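Local coordinates for protein oxidoreductase (Ralstonia eutropha, PDB 3HJ9) that binds flavin mononucleotide between the two subunits of a dimer and is probably an oxidoreductase of the nitroreductase family, at residues E67-A72 with Y105-V110; G74-R77 with R83-P86; D130-A135 with V183-L188; L139-N144 with A166-A171. One frame throughout, in Å; residues are numbered along the deposited sequence.

Contact 1: E67-A72 with Y105-V110; sequences ELLWAA and YRYDPV
Leu69 of helix 62-73 lies over the ring of Tyr107 from strand 103-108, a helix-on-sheet contact in the alpha+beta core of a nitroreductase-family subunit. The helix packs against a face of the antiparallel sheet here, and no hydrogen bond links the two segments.

The main apolar interaction is a CH-pi contact. Leu69 CB stands 3.9 Å from the centroid of the Tyr107 ring and only 16° off its normal, displaced somewhat toward the rim, where it meets CD1 and CE1 of that ring. The branch methyl Leu69 CD1 adds a second touch, 3.9 Å from Tyr107 CD1. The two side chains slide past each other in opposite directions. The other edge of the ring lies by the helix backbone, with Tyr107 CE2 3.7 Å from Leu69 O. Tyr107 extends to this point because its CG is anti to the backbone N (chi1 175°). On the opposite face of the ring its own chain returns: Pro109 N lies over the rim. Val98 and Leu114 of the neighbouring strands continue the apolar layer around Leu69.

The polar ends of the two aromatic residues find partners outside the segments. The Tyr107 hydroxyl is hydrogen-bonded to His112 ND1, which probably steadies the end of the ring. The indole of Trp70 has its NE1 bonded to Val75 O, and its ring meets Trp47 of the second subunit, so this turn of the helix also reaches the dimer interface. Where tyrosine and tryptophan approach, Tyr107 OH lies near the plane of the indole, at its edge, and comes within 3.9 Å of Trp70 CA.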
# COMPACT_ATOMS: atom_id res chain seq x y z
N GLU A 67 -15.73 -2.48 -9.73
CA GLU A 67 -14.68 -1.46 -9.76
C GLU A 67 -13.72 -1.52 -8.55
O GLU A 67 -12.53 -1.37 -8.72
CB GLU A 67 -15.27 -0.06 -9.98
CG GLU A 67 -15.91 0.10 -11.35
CD GLU A 67 -16.53 1.45 -11.59
OE1 GLU A 67 -16.79 2.18 -10.61
OE2 GLU A 67 -16.75 1.79 -12.77
N LEU A 68 -14.26 -1.81 -7.38
CA LEU A 68 -13.49 -1.98 -6.13
C LEU A 68 -12.49 -3.13 -6.26
O LEU A 68 -11.27 -2.97 -5.96
CB LEU A 68 -14.45 -2.31 -4.95
CG LEU A 68 -13.86 -2.73 -3.60
CD1 LEU A 68 -13.01 -1.57 -2.99
CD2 LEU A 68 -14.98 -3.22 -2.65
N LEU A 69 -13.02 -4.28 -6.69
CA LEU A 69 -12.20 -5.47 -6.89
C LEU A 69 -11.13 -5.21 -7.96
O LEU A 69 -10.00 -5.56 -7.73
CB LEU A 69 -13.03 -6.72 -7.19
CG LEU A 69 -13.83 -7.24 -5.98
CD1 LEU A 69 -14.82 -8.27 -6.43
CD2 LEU A 69 -12.91 -7.83 -4.90
N TRP A 70 -11.50 -4.59 -9.08
CA TRP A 70 -10.54 -4.24 -10.13
C TRP A 70 -9.46 -3.24 -9.61
O TRP A 70 -8.27 -3.40 -9.93
CB TRP A 70 -11.25 -3.69 -11.36
CG TRP A 70 -10.30 -3.37 -12.43
CD1 TRP A 70 -9.78 -4.23 -13.35
CD2 TRP A 70 -9.73 -2.10 -12.69
NE1 TRP A 70 -8.89 -3.57 -14.16
CE2 TRP A 70 -8.84 -2.25 -13.78
CE3 TRP A 70 -9.88 -0.84 -12.09
CZ2 TRP A 70 -8.12 -1.19 -14.30
CZ3 TRP A 70 -9.16 0.24 -12.62
CH2 TRP A 70 -8.29 0.05 -13.72
N ALA A 71 -9.90 -2.21 -8.87
CA ALA A 71 -9.00 -1.24 -8.26
C ALA A 71 -7.98 -1.99 -7.40
O ALA A 71 -6.76 -1.87 -7.65
CB ALA A 71 -9.77 -0.17 -7.43
N ALA A 72 -8.47 -2.88 -6.53
CA ALA A 72 -7.57 -3.64 -5.61
C ALA A 72 -6.66 -4.66 -6.28
O ALA A 72 -5.44 -4.70 -5.99
CB ALA A 72 -8.38 -4.31 -4.49
N TYR A 105 -15.96 -15.49 -1.41
CA TYR A 105 -15.50 -15.65 -2.79
C TYR A 105 -14.05 -15.27 -2.97
O TYR A 105 -13.55 -14.46 -2.22
CB TYR A 105 -16.34 -14.76 -3.73
CG TYR A 105 -17.75 -15.24 -3.89
CD1 TYR A 105 -18.71 -14.95 -2.92
CD2 TYR A 105 -18.13 -16.01 -4.98
CE1 TYR A 105 -20.05 -15.43 -3.04
CE2 TYR A 105 -19.45 -16.48 -5.12
CZ TYR A 105 -20.39 -16.19 -4.17
OH TYR A 105 -21.66 -16.68 -4.34
N ARG A 106 -13.40 -15.87 -3.97
CA ARG A 106 -12.06 -15.48 -4.39
C ARG A 106 -12.23 -14.72 -5.72
O ARG A 106 -12.90 -15.19 -6.65
CB ARG A 106 -11.12 -16.67 -4.60
CG ARG A 106 -9.66 -16.25 -4.82
CD ARG A 106 -8.75 -17.43 -4.94
NE ARG A 106 -9.08 -18.23 -6.10
CZ ARG A 106 -8.64 -19.48 -6.34
NH1 ARG A 106 -7.80 -20.11 -5.51
NH2 ARG A 106 -9.03 -20.10 -7.46
N TYR A 107 -11.62 -13.54 -5.77
CA TYR A 107 -11.60 -12.73 -6.97
C TYR A 107 -10.54 -13.27 -7.93
O TYR A 107 -9.40 -13.43 -7.55
CB TYR A 107 -11.30 -11.27 -6.64
CG TYR A 107 -11.15 -10.40 -7.85
CD1 TYR A 107 -12.24 -10.16 -8.69
CD2 TYR A 107 -9.93 -9.79 -8.17
CE1 TYR A 107 -12.10 -9.34 -9.84
CE2 TYR A 107 -9.80 -8.95 -9.29
CZ TYR A 107 -10.89 -8.74 -10.13
OH TYR A 107 -10.76 -7.94 -11.23
N ASP A 108 -10.95 -13.55 -9.16
CA ASP A 108 -10.08 -14.02 -10.23
C ASP A 108 -9.86 -12.78 -11.14
O ASP A 108 -10.76 -12.40 -11.88
CB ASP A 108 -10.77 -15.15 -10.99
CG ASP A 108 -9.99 -15.65 -12.17
OD1 ASP A 108 -8.89 -15.16 -12.50
OD2 ASP A 108 -10.52 -16.56 -12.81
N PRO A 109 -8.65 -12.19 -11.10
CA PRO A 109 -8.40 -11.00 -11.96
C PRO A 109 -8.40 -11.20 -13.45
O PRO A 109 -8.91 -10.34 -14.15
CB PRO A 109 -7.01 -10.56 -11.52
CG PRO A 109 -6.87 -11.06 -10.15
CD PRO A 109 -7.50 -12.41 -10.20
N VAL A 110 -7.87 -12.32 -13.93
CA VAL A 110 -7.77 -12.60 -15.36
C VAL A 110 -9.16 -12.68 -16.03
O VAL A 110 -9.31 -12.23 -17.15
CB VAL A 110 -6.90 -13.87 -15.64
CG1 VAL A 110 -6.96 -14.30 -17.11
CG2 VAL A 110 -5.45 -13.63 -15.15

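Contact 2: G74-R77 with R83-P86; sequences GVNR and RTAP. With FMN (flavin mononucleotide), chain F.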
# COMPACT_ATOMS: atom_id res chain seq x y z
N GLY A 74 -7.14 -5.95 -10.02
CA GLY A 74 -7.46 -6.16 -11.39
C GLY A 74 -6.30 -6.15 -12.35
O GLY A 74 -5.21 -5.67 -12.01
N VAL A 75 -6.55 -6.71 -13.55
CA VAL A 75 -5.61 -6.68 -14.66
C VAL A 75 -5.77 -5.31 -15.34
O VAL A 75 -6.87 -4.92 -15.68
CB VAL A 75 -5.86 -7.81 -15.67
CG1 VAL A 75 -5.06 -7.62 -17.01
CG2 VAL A 75 -5.57 -9.18 -14.98
N ASN A 76 -4.68 -4.58 -15.49
CA ASN A 76 -4.70 -3.26 -16.17
C ASN A 76 -3.93 -3.26 -17.47
O ASN A 76 -4.02 -2.31 -18.22
CB ASN A 76 -4.28 -2.10 -15.22
CG ASN A 76 -2.83 -2.18 -14.74
OD1 ASN A 76 -2.07 -3.10 -15.06
ND2 ASN A 76 -2.44 -1.19 -13.97
N ARG A 77 -3.19 -4.35 -17.74
CA ARG A 77 -2.47 -4.56 -18.97
C ARG A 77 -2.71 -6.00 -19.46
O ARG A 77 -2.28 -6.96 -18.79
CB ARG A 77 -0.98 -4.29 -18.75
CG ARG A 77 -0.65 -2.80 -18.56
CD ARG A 77 0.63 -2.64 -17.77
NE ARG A 77 0.42 -2.97 -16.38
CZ ARG A 77 1.38 -3.21 -15.48
NH1 ARG A 77 2.68 -3.23 -15.82
NH2 ARG A 77 1.02 -3.49 -14.23
N ARG A 83 -1.06 -5.93 -13.26
CA ARG A 83 -2.11 -5.59 -12.31
C ARG A 83 -2.10 -4.12 -11.89
O ARG A 83 -1.15 -3.40 -12.13
CB ARG A 83 -2.01 -6.52 -11.09
CG ARG A 83 -1.89 -8.05 -11.41
CD ARG A 83 -3.10 -8.59 -12.17
NE ARG A 83 -2.89 -9.92 -12.74
CZ ARG A 83 -3.06 -11.08 -12.12
NH1 ARG A 83 -3.42 -11.16 -10.84
NH2 ARG A 83 -2.85 -12.19 -12.82
N THR A 84 -3.18 -3.70 -11.25
CA THR A 84 -3.32 -2.33 -10.77
C THR A 84 -2.38 -2.03 -9.62
O THR A 84 -2.14 -0.86 -9.38
CB THR A 84 -4.77 -2.04 -10.31
OG1 THR A 84 -5.13 -3.06 -9.39
CG2 THR A 84 -5.76 -2.04 -11.53
N ALA A 85 -1.84 -3.06 -8.94
CA ALA A 85 -0.92 -2.94 -7.80
C ALA A 85 0.34 -3.77 -8.09
O ALA A 85 0.28 -4.80 -8.78
CB ALA A 85 -1.59 -3.41 -6.50
N PRO A 86 1.49 -3.32 -7.57
CA PRO A 86 2.72 -4.07 -7.79
C PRO A 86 2.77 -5.38 -6.99
O PRO A 86 1.95 -5.63 -6.10
CB PRO A 86 3.80 -3.10 -7.33
CG PRO A 86 3.10 -2.35 -6.21
CD PRO A 86 1.71 -2.17 -6.67
N1 FMN F . 11.39 -4.38 -8.60
C2 FMN F . 12.76 -4.33 -8.67
O2 FMN F . 13.32 -4.10 -9.74
N3 FMN F . 13.52 -4.52 -7.52
C4 FMN F . 12.94 -4.80 -6.32
O4 FMN F . 13.67 -4.94 -5.32
C4A FMN F . 11.55 -4.87 -6.24
N5 FMN F . 10.95 -5.11 -5.01
C5A FMN F . 9.58 -5.14 -4.87
C6 FMN F . 9.04 -5.39 -3.59
C7 FMN F . 7.65 -5.42 -3.42
C7M FMN F . 7.08 -5.67 -2.06
C8 FMN F . 6.81 -5.21 -4.52
C8M FMN F . 5.32 -5.24 -4.38
C9 FMN F . 7.34 -4.96 -5.77
C9A FMN F . 8.75 -4.92 -6.00
N10 FMN F . 9.36 -4.68 -7.26
C10 FMN F . 10.76 -4.65 -7.38
C1' FMN F . 8.55 -4.40 -8.48
C2' FMN F . 7.92 -5.62 -9.08
O2' FMN F . 8.95 -6.36 -9.69
C3' FMN F . 6.83 -5.24 -10.08
O3' FMN F . 5.81 -4.63 -9.34
C4' FMN F . 6.34 -6.44 -10.92
O4' FMN F . 7.37 -6.77 -11.80
C5' FMN F . 5.13 -6.21 -11.81
O5' FMN F . 5.34 -5.05 -12.59
P FMN F . 4.31 -3.82 -12.41
O1P FMN F . 2.87 -4.23 -12.21
O2P FMN F . 4.64 -3.02 -11.15
O3P FMN F . 4.54 -2.97 -13.63
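Arg77 reaches from strand 75-77 to Arg83 O, within a small two-stranded antiparallel hairpin that presents this arginine to the phosphate of FMN at the dimer interface. Its NH2 donates to that carbonyl over 3.0 Å, close to the guanidinium plane, and with a much straighter bond (172°) to FMN O1P. NH1 takes a second phosphate oxygen, O3P, at 2.9 Å. Two nitrogens of one flat group thus hold the phosphate along an edge, where the positive charge would be expected to offset that of the anion. Arg49 and Ser51 of the second subunit are among the other hydrogen-bonding partners of this flavin.

The next shell sets the rotation of the guanidinium. Asn76 OD1 accepts from both NE and NH2 of Arg77, the NE bond being the shorter at 2.8 Å. NH2 approaches in the carbonyl plane on a lone pair, whereas NE comes from above that plane. With Asn76 CG tucked between its backbone N and carbonyl carbon (chi1 65°), the amide oxygen is turned to the NE and NH2 edge of the arginine. Asn76 ND2 binds Leu46 O and Arg49 O of the second subunit.

Behind these groups, Val75 and Arg83 form a non-hydrogen-bonded antiparallel pair whose side chains diverge, although Val75 CG2 still touches Arg83 NE, itself hydrogen-bonded to Gly81 O. Thr84 OG1 is bonded to Ala71 O of the preceding helix, and Thr84 N donates to Gly74 O at 2.9 Å.

Contact 3: D130-A135 with V183-L188; sequences DFVGMA and VVRGWL. With FMN (flavin mononucleotide), chain C.
Val132 covers one face of the Arg185 guanidinium, its CB 3.6 Å above the plane and over the centre, while the carboxylate of Asp130 takes the edge. The valine and arginine side chains come from opposite directions. Val132 CG1 also packs on Val183 CG1 at 3.8 Å, and CG2 faces O2 of the flavin.

Asp130 and Arg185 form a side-on, bidentate salt bridge. NE of Arg185 gives the straighter bond (168°), 2.9 Å to Asp130 OD2, on the syn lone pair and in the guanidinium plane. NH2 reaches Asp130 OD1 at 2.8 Å, also on the syn side but tilted from both planes, which stand 31° apart. The arginine chain turns at its third torsion (chi3 72°), presenting this edge to the carboxylate; NH1 is bonded to Thr210 OG1 of the adjacent strand. Held thus, Asp130 OD2 also accepts a hydrogen bond from FMN N3 at 2.9 Å. A water bridges the same oxygen, weakly, to Trp187 O. The guanidinium thus acts as a second-shell group that probably positions the carboxylate, although Arg185 CB itself lies against the flavin.

Gly186 and Trp187 reach O4 through backbone N-H groups. Trp187 N donates to FMN O4 over 3.1 Å and Gly186 N adds a weaker bond, with Trp187 at the centre of an inverse gamma turn. FMN O4 lies at the edge of the indole, in its plane, and Trp187 NE1 is bonded to Tyr89 OH of the second subunit. Carboxylate at N3 and backbone N-H at O4 contribute to the pyrimidine end of the FMN site in this nitroreductase-family dimer.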
# COMPACT_ATOMS: atom_id res chain seq x y z
N ASP A 130 -11.76 -4.78 17.54
CA ASP A 130 -11.18 -3.48 17.16
C ASP A 130 -12.24 -2.40 16.91
O ASP A 130 -11.96 -1.38 16.29
CB ASP A 130 -10.21 -3.64 15.98
CG ASP A 130 -10.88 -4.13 14.70
OD1 ASP A 130 -12.10 -4.35 14.73
OD2 ASP A 130 -10.19 -4.31 13.67
N PHE A 131 -13.46 -2.62 17.43
CA PHE A 131 -14.56 -1.68 17.34
C PHE A 131 -14.94 -1.24 15.91
O PHE A 131 -15.34 -0.10 15.69
CB PHE A 131 -14.26 -0.50 18.26
CG PHE A 131 -13.78 -0.92 19.64
CD1 PHE A 131 -14.67 -1.39 20.60
CD2 PHE A 131 -12.40 -0.90 19.95
CE1 PHE A 131 -14.21 -1.81 21.86
CE2 PHE A 131 -11.94 -1.31 21.20
CZ PHE A 131 -12.85 -1.75 22.18
N VAL A 132 -14.75 -2.14 14.95
CA VAL A 132 -15.17 -1.91 13.56
C VAL A 132 -16.55 -2.58 13.46
O VAL A 132 -16.67 -3.75 13.76
CB VAL A 132 -14.21 -2.54 12.57
CG1 VAL A 132 -14.79 -2.45 11.12
CG2 VAL A 132 -12.86 -1.87 12.67
N GLY A 133 -17.57 -1.85 13.05
CA GLY A 133 -18.93 -2.40 12.97
C GLY A 133 -19.15 -3.33 11.79
O GLY A 133 -18.28 -3.49 10.92
N MSE A 134 -20.33 -3.94 11.76
CA MSE A 134 -20.74 -4.81 10.62
C MSE A 134 -20.86 -3.93 9.36
O MSE A 134 -21.32 -2.79 9.43
CB MSE A 134 -22.07 -5.51 10.94
CG MSE A 134 -22.61 -6.47 9.86
SE MSE A 134 -21.42 -7.93 9.25
CE MSE A 134 -21.34 -9.01 10.90
N ALA A 135 -20.44 -4.48 8.24
CA ALA A 135 -20.48 -3.80 6.94
C ALA A 135 -20.94 -4.77 5.83
O ALA A 135 -20.91 -5.98 6.03
CB ALA A 135 -19.12 -3.23 6.60
N VAL A 183 -11.87 0.52 5.97
CA VAL A 183 -10.86 0.46 7.07
C VAL A 183 -10.07 -0.83 6.90
O VAL A 183 -10.68 -1.91 6.81
CB VAL A 183 -11.46 0.63 8.47
CG1 VAL A 183 -12.45 -0.48 8.80
CG2 VAL A 183 -10.33 0.71 9.58
N VAL A 184 -8.75 -0.70 6.69
CA VAL A 184 -7.86 -1.84 6.61
C VAL A 184 -7.65 -2.33 8.07
O VAL A 184 -7.62 -1.52 9.02
CB VAL A 184 -6.51 -1.50 5.87
CG1 VAL A 184 -5.63 -0.51 6.68
CG2 VAL A 184 -5.76 -2.81 5.59
N ARG A 185 -7.59 -3.64 8.25
CA ARG A 185 -7.45 -4.27 9.58
C ARG A 185 -6.39 -5.34 9.50
O ARG A 185 -6.47 -6.25 8.65
CB ARG A 185 -8.77 -4.83 10.07
CG ARG A 185 -9.94 -3.88 9.86
CD ARG A 185 -11.26 -4.59 9.92
NE ARG A 185 -11.63 -5.02 11.25
CZ ARG A 185 -12.73 -5.72 11.53
NH1 ARG A 185 -13.58 -6.07 10.56
NH2 ARG A 185 -13.00 -6.07 12.77
N GLY A 186 -5.40 -5.21 10.36
CA GLY A 186 -4.24 -6.09 10.47
C GLY A 186 -4.26 -6.95 11.70
O GLY A 186 -3.46 -7.85 11.81
N TRP A 187 -5.13 -6.62 12.66
CA TRP A 187 -5.34 -7.45 13.83
C TRP A 187 -6.19 -8.63 13.41
O TRP A 187 -7.43 -8.60 13.55
CB TRP A 187 -5.99 -6.67 14.96
CG TRP A 187 -5.00 -5.94 15.77
CD1 TRP A 187 -4.52 -4.69 15.56
CD2 TRP A 187 -4.37 -6.44 16.94
NE1 TRP A 187 -3.64 -4.35 16.57
CE2 TRP A 187 -3.53 -5.41 17.43
CE3 TRP A 187 -4.46 -7.64 17.65
CZ2 TRP A 187 -2.75 -5.56 18.57
CZ3 TRP A 187 -3.68 -7.80 18.82
CH2 TRP A 187 -2.86 -6.76 19.27
N LEU A 188 -5.50 -9.66 12.91
CA LEU A 188 -6.12 -10.90 12.45
C LEU A 188 -5.60 -12.09 13.23
O LEU A 188 -4.40 -12.19 13.43
CB LEU A 188 -5.79 -11.15 10.95
CG LEU A 188 -6.18 -10.11 9.90
CD1 LEU A 188 -5.92 -10.72 8.47
CD2 LEU A 188 -7.63 -9.65 10.03
N1 FMN C . -7.85 -0.15 12.21
C2 FMN C . -8.64 -0.96 12.99
O2 FMN C . -9.71 -0.54 13.45
N3 FMN C . -8.24 -2.27 13.23
C4 FMN C . -7.04 -2.76 12.73
O4 FMN C . -6.73 -3.93 12.98
C4A FMN C . -6.23 -1.92 11.94
N5 FMN C . -5.03 -2.38 11.42
C5A FMN C . -4.27 -1.58 10.58
C6 FMN C . -3.10 -2.12 10.07
C7 FMN C . -2.29 -1.34 9.23
C7M FMN C . -1.02 -1.92 8.67
C8 FMN C . -2.64 -0.02 8.92
C8M FMN C . -1.76 0.82 8.05
C9 FMN C . -3.82 0.53 9.46
C9A FMN C . -4.65 -0.24 10.30
N10 FMN C . -5.85 0.22 10.85
C10 FMN C . -6.63 -0.61 11.68
C1' FMN C . -6.39 1.59 10.54
C2' FMN C . -5.78 2.69 11.38
O2' FMN C . -6.25 2.63 12.71
C3' FMN C . -6.15 4.01 10.72
O3' FMN C . -5.43 4.09 9.50
C4' FMN C . -5.77 5.17 11.67
O4' FMN C . -6.81 5.24 12.64
C5' FMN C . -5.60 6.51 10.97
O5' FMN C . -6.87 6.85 10.42
P FMN C . -7.01 7.17 8.86
O1P FMN C . -5.91 8.07 8.35
O2P FMN C . -6.93 5.86 8.10
O3P FMN C . -8.36 7.85 8.66
O HOH W 1 -9.59 -6.94 13.75

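Contact 4: L139-N144 with A166-A171; sequences LVFVAN and AMAENA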
# COMPACT_ATOMS: atom_id res chain seq x y z
N LEU A 139 -12.97 -7.37 2.43
CA LEU A 139 -11.94 -7.96 1.57
C LEU A 139 -10.89 -8.65 2.48
O LEU A 139 -10.56 -8.09 3.52
CB LEU A 139 -11.23 -6.92 0.74
CG LEU A 139 -12.10 -6.14 -0.22
CD1 LEU A 139 -11.16 -5.11 -0.95
CD2 LEU A 139 -12.87 -7.06 -1.17
N VAL A 140 -10.43 -9.86 2.14
CA VAL A 140 -9.26 -10.48 2.82
C VAL A 140 -8.12 -10.67 1.82
O VAL A 140 -8.30 -11.30 0.73
CB VAL A 140 -9.57 -11.83 3.46
CG1 VAL A 140 -8.39 -12.24 4.35
CG2 VAL A 140 -10.85 -11.74 4.26
N PHE A 141 -6.94 -10.14 2.16
CA PHE A 141 -5.74 -10.21 1.31
C PHE A 141 -4.94 -11.40 1.83
O PHE A 141 -4.40 -11.35 2.95
CB PHE A 141 -4.96 -8.89 1.36
CG PHE A 141 -5.77 -7.69 0.88
CD1 PHE A 141 -6.58 -6.99 1.75
CD2 PHE A 141 -5.71 -7.29 -0.46
CE1 PHE A 141 -7.33 -5.89 1.30
CE2 PHE A 141 -6.44 -6.18 -0.92
CZ PHE A 141 -7.24 -5.48 -0.04
N VAL A 142 -4.93 -12.47 1.06
CA VAL A 142 -4.30 -13.72 1.46
C VAL A 142 -2.98 -13.90 0.75
O VAL A 142 -2.96 -13.84 -0.47
CB VAL A 142 -5.21 -14.89 1.15
CG1 VAL A 142 -4.50 -16.25 1.46
CG2 VAL A 142 -6.55 -14.75 1.92
N ALA A 143 -1.90 -14.16 1.50
CA ALA A 143 -0.55 -14.40 0.92
C ALA A 143 -0.44 -15.86 0.56
O ALA A 143 -0.79 -16.73 1.37
CB ALA A 143 0.59 -14.04 1.88
N ASN A 144 0.06 -16.12 -0.64
CA ASN A 144 0.28 -17.45 -1.12
C ASN A 144 1.76 -17.78 -1.02
O ASN A 144 2.55 -17.45 -1.91
CB ASN A 144 -0.26 -17.62 -2.54
CG ASN A 144 -0.45 -19.07 -2.89
OD1 ASN A 144 0.45 -19.91 -2.68
ND2 ASN A 144 -1.66 -19.40 -3.34
N ALA A 166 -0.56 -1.99 -0.67
CA ALA A 166 -0.75 -1.27 -1.93
C ALA A 166 -2.12 -1.54 -2.50
O ALA A 166 -2.81 -0.62 -2.92
CB ALA A 166 0.30 -1.68 -2.93
N MSE A 167 -2.53 -2.81 -2.45
CA MSE A 167 -3.82 -3.22 -2.98
C MSE A 167 -4.95 -2.66 -2.13
O MSE A 167 -5.97 -2.16 -2.66
CB MSE A 167 -3.92 -4.74 -3.05
CG MSE A 167 -2.90 -5.31 -3.99
SE MSE A 167 -2.64 -7.21 -3.66
CE MSE A 167 -3.85 -7.93 -4.94
N ALA A 168 -4.75 -2.71 -0.82
CA ALA A 168 -5.72 -2.10 0.13
C ALA A 168 -5.74 -0.58 -0.08
O ALA A 168 -6.79 0.04 0.10
CB ALA A 168 -5.34 -2.42 1.58
N GLU A 169 -4.60 0.03 -0.49
CA GLU A 169 -4.58 1.49 -0.73
C GLU A 169 -5.38 1.86 -1.99
O GLU A 169 -6.10 2.86 -1.99
CB GLU A 169 -3.15 2.04 -0.79
CG GLU A 169 -3.06 3.55 -0.86
CD GLU A 169 -3.64 4.28 0.35
OE1 GLU A 169 -4.09 3.63 1.32
OE2 GLU A 169 -3.64 5.55 0.32
N ASN A 170 -5.24 1.06 -3.06
CA ASN A 170 -6.07 1.25 -4.24
C ASN A 170 -7.56 1.21 -3.84
O ASN A 170 -8.34 2.01 -4.34
CB ASN A 170 -5.83 0.16 -5.30
CG ASN A 170 -4.50 0.31 -6.01
OD1 ASN A 170 -3.78 1.28 -5.81
ND2 ASN A 170 -4.17 -0.69 -6.85
N ALA A 171 -7.92 0.27 -2.96
CA ALA A 171 -9.34 0.12 -2.49
C ALA A 171 -9.81 1.33 -1.70
O ALA A 171 -10.96 1.79 -1.86
CB ALA A 171 -9.51 -1.20 -1.66
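Phe141 projects from strand 137-144 onto helix 156-177, whose residues 166-171 run nearly antiparallel to it at 161°. This is the packing of a long helix on the central antiparallel sheet of the nitroreductase-family fold, with the two short axes 10.2 Å apart.

The phenyl ring meets the helix with its outer end. Its CE2 touches CB of Met167, which is present as selenomethionine, at 3.6 Å, while CZ lies 3.7 Å from Ala168 CA and CE1 reaches the Ala168 methyl. Both helix residues approach the ring obliquely, and the ring straddles the step from one residue to the next. Phe141 CG is anti to its carbonyl carbon (chi1 -61°), which sends the ring outward to the helix. Phe141 and Met167 slide past each other in opposite directions, so that the selenomethionine touches the ring through its CB while the rest of its chain passes alongside. Met167 also packs on Ile94, Ala73 and Ala85, the last through its CG.

The helix meets the strand partly through alanines. Ala168 offers little more than its backbone and one methyl to the ring, with CB 3.9 Å from Phe141 CZ. Ile94, Val96 and Gln209 also touch Phe141.

All of this contact is apolar, without a hydrogen bond between strand and helix. Polar bonds of the helix go to other parts of the fold: Ala168 O accepts from Gln209 NE2 of strand 203-212, and Asn170 ND2 donates to Ala71 O of helix 62-73. One turn along from Met167, Ala171 CB faces Leu139, whose CD1 touches that methyl at 4.3 Å.

Overall arrangement
From the N terminus, helix 62-73 and strand 103-108 close the first loop at contact 1. Contact 2 is nested inside it, a short hairpin directly after the helix, and the two touch where Pro109 packs on Arg83. Contact 3 opens later, in series, joining the loop at 130-135 to strand 181-185, outermost in the sheet within this chain. Contact 4 is nested within that second loop, bringing helix 156-177 back onto strand 137-144. The helices of contacts 1 and 4 meet through Leu68 and Ala171. Contacts 1, 3 and 4 reach one sheet, whereas contacts 2 and 3, about 26 Å apart between centres, serve different FMN molecules at the dimer interface.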